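Side-chain contacts in uncharacterized tRNA/rRNA methyltransferase HI_0380 (PDB 3ILK), which is of uncharacterised function but probably binds RNA and methylates it, using S-adenosyl-L-methionine as methyl donor: residues R26-K29 and Q35-L38; F113-I118 and N122-K127. All coordinates share one frame; numbering follows the deposited sequence. Where two conformers were deposited one is given.

Contact 1 (R26-K29 and Q35-L38); sequences RAMK and QLCL. With SO4 (sulfate ion), chain I.
A bend at the far end of M28 (chi3 56°) turns its methyl group back toward the chain of Q35, while L36 answers with CG anti to its own backbone N (chi1 177°), which carries CD1 up to the selenium. M28 is present as selenomethionine. The two side chains meet across one another at about a right angle. The selenium of M28 lies 3.7 Å from CD1 of L36, an apolar contact, and CE of M28 sits 3.9 Å from CB of L36. The same methyl also reaches the strand's backbone, with CE of M28 3.5 Å from O of Q35. One side chain thus covers both a neighbouring side chain and the peptide beside it. The CB of Q35 points away, so this residue contributes mainly through its main chain. I10 of strand 8-13, I58 of helix 56-61 and V149 of helix 145-169 also touch M28 and enclose it.

On another side of the helix, the extended chain of R26 carries its guanidinium to a sulfate ion, probably from the crystallisation liquor. The sulfur lies in the guanidinium plane, at the edge. O3 of the sulfate accepts from NH1 of R26 at 2.7 Å (N-H...O angle 149°) and, weakly, from NH2 of R26 at 3.3 Å. N20 and N144 of the second subunit also bind this anion, which therefore bridges the dimer. The M28-L36 contact itself is the helix-on-strand packing of a beta-alpha-beta unit, in which helix 18-31 connects the parallel neighbours 8-13 and 35-39 in the sheet of a SPOUT methyltransferase domain.

Contact 2 (F113-I118 and N122-K127); sequences FGRERI and NEELLK
The guanidinium of R115 and the carboxylate of E124 lie nearly in one plane, 8° apart, and meet at their edges: CD of E124 sits in the guanidinium plane, on the side of NH1. The two side chains otherwise run at about a right angle, R115 bending at chi2 and chi3 to bring its end across while E124 stays extended beyond CG. NH1 of R115 faces OE1 of E124 in a salt bridge, but the modelled 2.4 Å is too short to trust, so the exact placing of both atoms is doubtful. The other nitrogens of R115 are engaged too, NE by O of G119 and NH2 by E14 in a salt bridge, which should fix the rotation of the group.

This pair spans the loop between strand 109-113 and helix 122-126 in the SPOUT domain; G114, next to R115, is by similarity part of the S-adenosyl-L-methionine site. Within the loop, N of I118 bonds to O of R115 at 3.1 Å, closing a type II beta-turn. E124, in the first turn of the helix, also accepts at OE1 from N of T121. Along the same helix, NZ of K127, four residues after E123, forms a salt bridge with OE2 of E123 at 3.2 Å, approaching from above the carboxylate plane, 55° out of it, and D69 is a second partner of that lysine.

From the N terminus, strand 8-13 leads into helix 18-31, and contact 1 closes the short connection from that helix to strand 35-39. Much later, strand 109-113 returns to the sheet beside strand 8-13, and contact 2 closes the longer loop into helix 122-126. The two are in series and neither encloses nor crosses the other; their centres lie 19 Å apart and their nearest atoms about 7 Å. What joins them is shared surroundings: I10 of strand 8-13 and V149 of helix 145-169 each touch both M28 and F113. Across the dimer, E116 makes a long, weak ion pair with R26 of the second subunit.

Contact 1 (R26-K29 and Q35-L38)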
ATOM      1  N   ARG A  26     -16.277  14.196   4.399  1.00 21.10           N
ATOM      2  CA  ARG A  26     -15.154  14.164   3.429  1.00 21.75           C
ATOM      3  C   ARG A  26     -14.407  12.802   3.399  1.00 22.06           C
ATOM      4  O   ARG A  26     -14.292  12.172   2.317  1.00 21.04           O
ATOM      5  CB  ARG A  26     -14.225  15.382   3.679  1.00 22.18           C
ATOM      6  CG  ARG A  26     -13.079  15.546   2.665  1.00 23.72           C
ATOM      7  CD  ARG A  26     -12.141  16.635   3.119  1.00 25.84           C
ATOM      8  NE  ARG A  26     -11.166  17.021   2.083  1.00 30.11           N
ATOM      9  CZ  ARG A  26     -10.260  17.979   2.223  1.00 25.25           C
ATOM     10  NH1 ARG A  26     -10.195  18.681   3.336  1.00 26.39           N
ATOM     11  NH2 ARG A  26      -9.427  18.242   1.243  1.00 28.43           N
ATOM     12  N   ALA A  27     -13.929  12.319   4.560  1.00 21.11           N
ATOM     13  CA  ALA A  27     -13.245  10.994   4.635  1.00 20.77           C
ATOM     14  C   ALA A  27     -14.082   9.855   4.017  1.00 20.16           C
ATOM     15  O   ALA A  27     -13.598   9.108   3.157  1.00 18.97           O
ATOM     16  CB  ALA A  27     -12.831  10.625   6.100  1.00 20.35           C
HETATM   17  N   MSE A  28     -15.339   9.791   4.396  1.00 20.18           N
HETATM   18  CA  MSE A  28     -16.284   8.857   3.791  1.00 20.28           C
HETATM   19  C   MSE A  28     -16.362   8.939   2.250  1.00 20.43           C
HETATM   20  O   MSE A  28     -16.351   7.876   1.551  1.00 20.27           O
HETATM   21  CB  MSE A  28     -17.698   9.099   4.336  1.00 22.62           C
HETATM   22  CG  MSE A  28     -17.858   8.837   5.825  1.00 21.81           C
HETATM   23 SE   MSE A  28     -19.581   9.340   6.549  0.60 20.93          SE
HETATM   24  CE  MSE A  28     -20.840   8.380   5.471  1.00 13.17           C
ATOM     25  N   LYS A  29     -16.561  10.149   1.732  1.00 18.51           N
ATOM     26  CA  LYS A  29     -16.706  10.327   0.304  1.00 19.46           C
ATOM     27  C   LYS A  29     -15.441   9.926  -0.468  1.00 19.65           C
ATOM     28  O   LYS A  29     -15.552   9.404  -1.571  1.00 20.16           O
ATOM     29  CB  LYS A  29     -17.137  11.764  -0.060  1.00 18.61           C
ATOM     30  CG  LYS A  29     -17.603  11.923  -1.533  1.00 17.42           C
ATOM     31  CD  LYS A  29     -18.155  13.284  -1.783  1.00 23.40           C
ATOM     32  CE  LYS A  29     -18.722  13.424  -3.199  1.00 25.51           C
ATOM     33  NZ  LYS A  29     -19.355  14.737  -3.347  1.00 24.94           N
ATOM     34  N   GLN A  35     -23.661   6.950   3.726  1.00 21.42           N
ATOM     35  CA  GLN A  35     -24.726   7.021   4.732  1.00 22.96           C
ATOM     36  C   GLN A  35     -24.207   7.425   6.068  1.00 22.29           C
ATOM     37  O   GLN A  35     -23.542   6.636   6.728  1.00 23.09           O
ATOM     38  CB  GLN A  35     -25.427   5.696   4.931  1.00 24.73           C
ATOM     39  CG  GLN A  35     -25.825   4.991   3.653  1.00 31.11           C
ATOM     40  CD  GLN A  35     -27.255   5.230   3.308  1.00 41.65           C
ATOM     41  OE1 GLN A  35     -28.090   4.331   3.440  1.00 47.69           O
ATOM     42  NE2 GLN A  35     -27.575   6.457   2.897  1.00 45.06           N
ATOM     43  N   LEU A  36     -24.568   8.625   6.473  1.00 20.97           N
ATOM     44  CA  LEU A  36     -24.103   9.219   7.691  1.00 20.84           C
ATOM     45  C   LEU A  36     -25.288   9.449   8.676  1.00 20.80           C
ATOM     46  O   LEU A  36     -26.340   9.972   8.306  1.00 20.37           O
ATOM     47  CB  LEU A  36     -23.386  10.566   7.368  1.00 19.65           C
ATOM     48  CG  LEU A  36     -22.919  11.308   8.616  1.00 18.79           C
ATOM     49  CD1 LEU A  36     -21.791  10.520   9.314  1.00 21.14           C
ATOM     50  CD2 LEU A  36     -22.446  12.763   8.263  1.00 18.34           C
ATOM     51  N   CYS A  37     -25.078   9.057   9.928  1.00 22.02           N
ATOM     52  CA  CYS A  37     -26.027   9.281  11.013  1.00 22.70           C
ATOM     53  C   CYS A  37     -25.320   9.906  12.223  1.00 23.77           C
ATOM     54  O   CYS A  37     -24.279   9.385  12.691  1.00 24.85           O
ATOM     55  CB  CYS A  37     -26.666   7.947  11.363  1.00 22.26           C
ATOM     56  SG  CYS A  37     -27.874   7.965  12.686  1.00 26.06           S
ATOM     57  N   LEU A  38     -25.865  11.035  12.687  1.00 21.91           N
ATOM     58  CA  LEU A  38     -25.455  11.778  13.889  1.00 21.56           C
ATOM     59  C   LEU A  38     -26.390  11.530  15.098  1.00 21.42           C
ATOM     60  O   LEU A  38     -27.625  11.600  14.946  1.00 19.83           O
ATOM     61  CB  LEU A  38     -25.385  13.275  13.562  1.00 20.05           C
ATOM     62  CG  LEU A  38     -24.698  13.683  12.229  1.00 20.24           C
ATOM     63  CD1 LEU A  38     -24.700  15.219  12.065  1.00 18.03           C
ATOM     64  CD2 LEU A  38     -23.242  13.112  12.163  1.00 19.06           C
TER
HETATM   65  S   SO4 I 246      -7.609  21.275   3.184  0.70 55.30           S
HETATM   66  O1  SO4 I 246      -8.326  21.521   1.947  0.70 56.20           O
HETATM   67  O2  SO4 I 246      -8.176  22.108   4.251  0.70 57.66           O
HETATM   68  O3  SO4 I 246      -7.757  19.880   3.575  0.70 57.30           O
HETATM   69  O4  SO4 I 246      -6.200  21.579   3.051  0.70 57.54           O

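Contact 2 (F113-I118 and N122-K127)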
ATOM      1  N   PHE A 113     -18.991   5.152  15.888  1.00 22.38           N
ATOM      2  CA  PHE A 113     -17.823   5.870  16.380  1.00 23.08           C
ATOM      3  C   PHE A 113     -18.221   6.579  17.647  1.00 24.70           C
ATOM      4  O   PHE A 113     -19.072   7.512  17.633  1.00 25.94           O
ATOM      5  CB  PHE A 113     -17.310   6.825  15.294  1.00 21.05           C
ATOM      6  CG  PHE A 113     -16.756   6.102  14.077  1.00 22.12           C
ATOM      7  CD1 PHE A 113     -17.614   5.591  13.085  1.00 20.36           C
ATOM      8  CD2 PHE A 113     -15.383   5.920  13.934  1.00 18.89           C
ATOM      9  CE1 PHE A 113     -17.102   4.919  11.971  1.00 25.59           C
ATOM     10  CE2 PHE A 113     -14.868   5.236  12.842  1.00 22.17           C
ATOM     11  CZ  PHE A 113     -15.731   4.722  11.862  1.00 20.84           C
ATOM     12  N   GLY A 114     -17.611   6.146  18.763  1.00 24.94           N
ATOM     13  CA  GLY A 114     -18.008   6.657  20.064  1.00 23.46           C
ATOM     14  C   GLY A 114     -17.296   7.961  20.220  1.00 25.17           C
ATOM     15  O   GLY A 114     -16.456   8.322  19.389  1.00 23.07           O
ATOM     16  N   ARG A 115     -17.645   8.675  21.278  1.00 26.11           N
ATOM     17  CA  ARG A 115     -17.013   9.925  21.626  1.00 28.82           C
ATOM     18  C   ARG A 115     -15.500   9.808  21.861  1.00 29.74           C
ATOM     19  O   ARG A 115     -15.024   8.896  22.554  1.00 28.63           O
ATOM     20  CB  ARG A 115     -17.669  10.437  22.900  1.00 29.78           C
ATOM     21  CG  ARG A 115     -19.187  10.533  22.816  1.00 35.22           C
ATOM     22  CD  ARG A 115     -19.899  10.210  24.174  1.00 40.65           C
ATOM     23  NE  ARG A 115     -20.306   8.796  24.152  1.00 46.02           N
ATOM     24  CZ  ARG A 115     -21.554   8.343  24.302  1.00 43.09           C
ATOM     25  NH1 ARG A 115     -21.782   7.060  24.232  1.00 32.69           N
ATOM     26  NH2 ARG A 115     -22.573   9.167  24.505  1.00 46.91           N
ATOM     27  N   GLU A 116     -14.756  10.775  21.308  1.00 30.70           N
ATOM     28  CA  GLU A 116     -13.322  10.907  21.512  1.00 31.53           C
ATOM     29  C   GLU A 116     -13.014  10.907  23.033  1.00 31.03           C
ATOM     30  O   GLU A 116     -13.675  11.576  23.807  1.00 31.66           O
ATOM     31  CB  GLU A 116     -12.866  12.220  20.851  1.00 33.42           C
ATOM     32  CG  GLU A 116     -11.501  12.174  20.130  1.00 36.86           C
ATOM     33  CD  GLU A 116     -11.291  13.358  19.182  1.00 38.70           C
ATOM     34  OE1 GLU A 116     -12.040  13.482  18.163  1.00 33.76           O
ATOM     35  OE2 GLU A 116     -10.348  14.169  19.456  1.00 43.19           O
ATOM     36  N   ARG A 117     -12.048  10.087  23.437  1.00 31.80           N
ATOM     37  CA  ARG A 117     -11.584   9.943  24.832  0.50 31.43           C
ATOM     38  C   ARG A 117     -12.677   9.629  25.876  1.00 31.22           C
ATOM     39  O   ARG A 117     -12.505   9.904  27.083  1.00 32.74           O
ATOM     40  CB  ARG A 117     -10.737  11.146  25.292  0.50 31.49           C
ATOM     41  CG  ARG A 117      -9.436  11.362  24.512  0.50 31.95           C
ATOM     42  CD  ARG A 117      -8.211  11.440  25.437  0.50 30.48           C
ATOM     43  NE  ARG A 117      -8.343  12.390  26.543  0.50 29.23           N
ATOM     44  CZ  ARG A 117      -7.670  12.284  27.688  0.50 28.51           C
ATOM     45  NH1 ARG A 117      -6.842  11.260  27.880  0.50 27.52           N
ATOM     46  NH2 ARG A 117      -7.830  13.184  28.652  0.50 26.89           N
ATOM     47  N   ILE A 118     -13.782   9.034  25.434  1.00 28.47           N
ATOM     48  CA  ILE A 118     -14.857   8.616  26.337  1.00 26.22           C
ATOM     49  C   ILE A 118     -15.343   7.214  25.890  1.00 26.16           C
ATOM     50  O   ILE A 118     -15.493   6.297  26.700  1.00 25.75           O
ATOM     51  CB  ILE A 118     -16.040   9.635  26.322  1.00 25.57           C
ATOM     52  CG1 ILE A 118     -15.584  11.025  26.821  1.00 27.88           C
ATOM     53  CG2 ILE A 118     -17.218   9.093  27.144  1.00 24.65           C
ATOM     54  CD1 ILE A 118     -16.605  12.139  26.524  1.00 26.59           C
ATOM     55  N   ASN A 122     -21.417   1.239  28.628  1.00 19.67           N
ATOM     56  CA  ASN A 122     -21.746  -0.131  28.867  1.00 21.44           C
ATOM     57  C   ASN A 122     -22.905  -0.645  28.012  1.00 21.71           C
ATOM     58  O   ASN A 122     -22.708  -1.591  27.317  1.00 24.64           O
ATOM     59  CB  ASN A 122     -22.117  -0.331  30.347  1.00 21.11           C
ATOM     60  CG  ASN A 122     -21.051  -1.028  31.147  1.00 22.51           C
ATOM     61  OD1 ASN A 122     -20.148  -1.681  30.595  1.00 27.63           O
ATOM     62  ND2 ASN A 122     -21.162  -0.937  32.483  1.00 20.63           N
ATOM     63  N   GLU A 123     -24.116  -0.105  28.153  1.00 22.06           N
ATOM     64  CA  GLU A 123     -25.273  -0.458  27.308  1.00 22.57           C
ATOM     65  C   GLU A 123     -24.946  -0.428  25.783  1.00 22.27           C
ATOM     66  O   GLU A 123     -25.232  -1.429  25.055  1.00 20.18           O
ATOM     67  CB  GLU A 123     -26.447   0.483  27.616  1.00 24.45           C
ATOM     68  CG  GLU A 123     -27.723   0.229  26.827  1.00 28.10           C
ATOM     69  CD  GLU A 123     -28.856   1.181  27.228  1.00 34.51           C
ATOM     70  OE1 GLU A 123     -28.590   2.331  27.714  1.00 34.22           O
ATOM     71  OE2 GLU A 123     -30.028   0.766  27.056  1.00 38.26           O
ATOM     72  N   GLU A 124     -24.305   0.650  25.319  1.00 19.56           N
ATOM     73  CA  GLU A 124     -23.948   0.780  23.888  1.00 19.93           C
ATOM     74  C   GLU A 124     -22.984  -0.331  23.449  1.00 22.48           C
ATOM     75  O   GLU A 124     -23.236  -0.962  22.415  1.00 21.11           O
ATOM     76  CB  GLU A 124     -23.384   2.143  23.523  1.00 19.91           C
ATOM     77  CG  GLU A 124     -24.468   3.240  23.767  1.00 18.43           C
ATOM     78  CD  GLU A 124     -23.886   4.660  23.891  1.00 22.71           C
ATOM     79  OE1 GLU A 124     -22.672   4.853  23.932  1.00 18.53           O
ATOM     80  OE2 GLU A 124     -24.686   5.574  23.991  1.00 24.09           O
ATOM     81  N   LEU A 125     -21.914  -0.582  24.238  1.00 23.15           N
ATOM     82  CA  LEU A 125     -20.990  -1.718  23.960  1.00 23.27           C
ATOM     83  C   LEU A 125     -21.709  -3.048  23.866  1.00 24.50           C
ATOM     84  O   LEU A 125     -21.412  -3.862  22.971  1.00 26.34           O
ATOM     85  CB  LEU A 125     -19.878  -1.806  25.018  1.00 23.48           C
ATOM     86  CG  LEU A 125     -18.926  -0.580  25.209  1.00 22.51           C
ATOM     87  CD1 LEU A 125     -18.011  -0.798  26.456  1.00 19.50           C
ATOM     88  CD2 LEU A 125     -18.057  -0.274  23.979  1.00 19.48           C
ATOM     89  N   LEU A 126     -22.635  -3.304  24.800  1.00 23.67           N
ATOM     90  CA  LEU A 126     -23.369  -4.583  24.806  1.00 24.39           C
ATOM     91  C   LEU A 126     -24.199  -4.682  23.527  1.00 24.56           C
ATOM     92  O   LEU A 126     -24.407  -5.770  22.990  1.00 24.54           O
ATOM     93  CB  LEU A 126     -24.265  -4.732  26.065  1.00 22.88           C
ATOM     94  CG  LEU A 126     -25.174  -5.984  26.182  1.00 28.27           C
ATOM     95  CD1 LEU A 126     -24.373  -7.269  26.184  1.00 24.06           C
ATOM     96  CD2 LEU A 126     -26.097  -5.918  27.437  1.00 29.18           C
ATOM     97  N   LYS A 127     -24.633  -3.544  22.999  1.00 24.01           N
ATOM     98  CA  LYS A 127     -25.410  -3.599  21.772  1.00 24.57           C
ATOM     99  C   LYS A 127     -24.589  -3.749  20.479  1.00 24.50           C
ATOM    100  O   LYS A 127     -25.180  -3.964  19.420  1.00 26.71           O
ATOM    101  CB  LYS A 127     -26.405  -2.451  21.706  1.00 24.47           C
ATOM    102  CG  LYS A 127     -27.513  -2.529  22.771  1.00 23.27           C
ATOM    103  CD  LYS A 127     -28.240  -1.173  22.879  1.00 26.71           C
ATOM    104  CE  LYS A 127     -29.582  -1.297  23.617  1.00 30.00           C
ATOM    105  NZ  LYS A 127     -30.060   0.082  23.952  1.00 32.28           N
TER